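Local coordinates for protein ferredoxin, 2Fe-2S (Aquifex aeolicus, PDB 1M2D) that transfers electrons through a [2Fe-2S] cluster, one per subunit, in a thioredoxin-like fold that forms a homodimer in solution, at residues Q76-P79 with E80-D83. The protein carries 1 engineered substitution. Residues are numbered along the deposited sequence; the frame is centred on the assembly and turned at random.
Sequences QVKP and EDVD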
# COMPACT_ATOMS: atom_id res chain seq x y z
N GLN A 76 -13.62 9.27 -0.58
CA GLN A 76 -14.97 9.25 -0.01
C GLN A 76 -15.63 7.90 -0.10
O GLN A 76 -16.85 7.81 -0.24
CB GLN A 76 -15.88 10.33 -0.62
CG GLN A 76 -15.24 11.68 -0.60
CD GLN A 76 -16.25 12.63 -1.25
OE1 GLN A 76 -16.92 13.35 -0.60
NE2 GLN A 76 -16.36 12.54 -2.59
N VAL A 77 -14.84 6.82 -0.07
CA VAL A 77 -15.42 5.51 -0.27
C VAL A 77 -16.23 5.09 0.95
O VAL A 77 -15.75 5.15 2.08
CB VAL A 77 -14.33 4.47 -0.58
CG1 VAL A 77 -14.94 3.11 -0.85
CG2 VAL A 77 -13.47 4.93 -1.74
N LYS A 78 -17.44 4.64 0.72
CA LYS A 78 -18.30 4.07 1.75
C LYS A 78 -18.30 2.57 1.65
O LYS A 78 -18.08 2.02 0.56
CB LYS A 78 -19.75 4.52 1.58
CG LYS A 78 -19.97 6.01 1.76
CD LYS A 78 -21.46 6.34 1.42
CE LYS A 78 -21.77 7.78 1.78
NZ LYS A 78 -23.22 8.05 1.50
N PRO A 79 -18.58 1.86 2.73
CA PRO A 79 -18.73 0.39 2.60
C PRO A 79 -19.73 -0.00 1.52
O PRO A 79 -19.51 -0.99 0.79
CB PRO A 79 -19.13 -0.02 4.01
CG PRO A 79 -18.50 1.02 4.86
CD PRO A 79 -18.71 2.31 4.12
N GLU A 80 -20.79 0.77 1.34
CA GLU A 80 -21.81 0.51 0.33
C GLU A 80 -21.32 0.68 -1.09
O GLU A 80 -21.99 0.25 -2.02
CB GLU A 80 -23.01 1.47 0.52
CG GLU A 80 -23.74 1.27 1.82
CD GLU A 80 -23.22 1.94 3.06
OE1 GLU A 80 -22.11 2.48 3.13
OE2 GLU A 80 -23.96 1.90 4.08
N ASP A 81 -20.14 1.29 -1.30
CA ASP A 81 -19.57 1.44 -2.61
C ASP A 81 -18.64 0.28 -2.97
O ASP A 81 -18.24 0.20 -4.15
CB ASP A 81 -18.70 2.71 -2.64
CG ASP A 81 -19.56 3.93 -2.44
OD1 ASP A 81 -20.63 4.03 -3.12
OD2 ASP A 81 -19.14 4.81 -1.69
N VAL A 82 -18.27 -0.56 -2.04
CA VAL A 82 -17.27 -1.59 -2.32
C VAL A 82 -17.79 -2.55 -3.40
O VAL A 82 -17.03 -2.93 -4.29
CB VAL A 82 -16.87 -2.29 -1.03
CG1 VAL A 82 -16.05 -3.54 -1.34
CG2 VAL A 82 -16.08 -1.31 -0.15
N ASP A 83 -19.07 -2.91 -3.38
CA ASP A 83 -19.54 -3.81 -4.40
C ASP A 83 -19.36 -3.24 -5.81
O ASP A 83 -18.96 -3.95 -6.70
CB ASP A 83 -21.01 -4.11 -4.23
CG ASP A 83 -21.29 -5.06 -3.12
OD1 ASP A 83 -20.39 -5.74 -2.63
OD2 ASP A 83 -22.51 -4.93 -2.88
O HOH W 1 -20.78 -2.71 -0.93
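K78 and D81 clasp each other twice where the loop after strand 72-74 turns into helix 82-91, and the pair illustrates how an aspartate can latch a helix entrance. The carboxylate reaches back along the chain: with CG of D81 beside its own backbone N (chi1 -65°), OD2 accepts the N-H of K78, with N of K78 3.0 Å from OD2 and the bond fairly straight at 158°. The donor meets OD2 on its anti side, some 20° out of the carboxylate plane. In return the amide N of D81 gives its hydrogen to O of K78 (2.9 Å), and N of V82 binds O of P79 at 3.1 Å. These bonds close two overlapping type I turns, K78-D81 and P79-V82, that lead into the helix. A water donating to O of P79 also accepts from N of D83, linking the two across the turn.

Aliphatic carbons pad these polar links. CB of K78 lies 3.3 Å from OD2 of D81, while the extended lysine chain carries NZ away. E80, bent at chi2, runs beside the P79 ring, OE1 resting 3.5 Å from CD of P79. V77 and P79 pack on V30 of helix 27-40, and V82 on F34, so the turn lies against that helix.

Since OD1 of D81 forms a salt bridge with R98, both oxygens of this buried carboxylate are engaged, an arrangement that probably favours its ionised form and restricts its rotation.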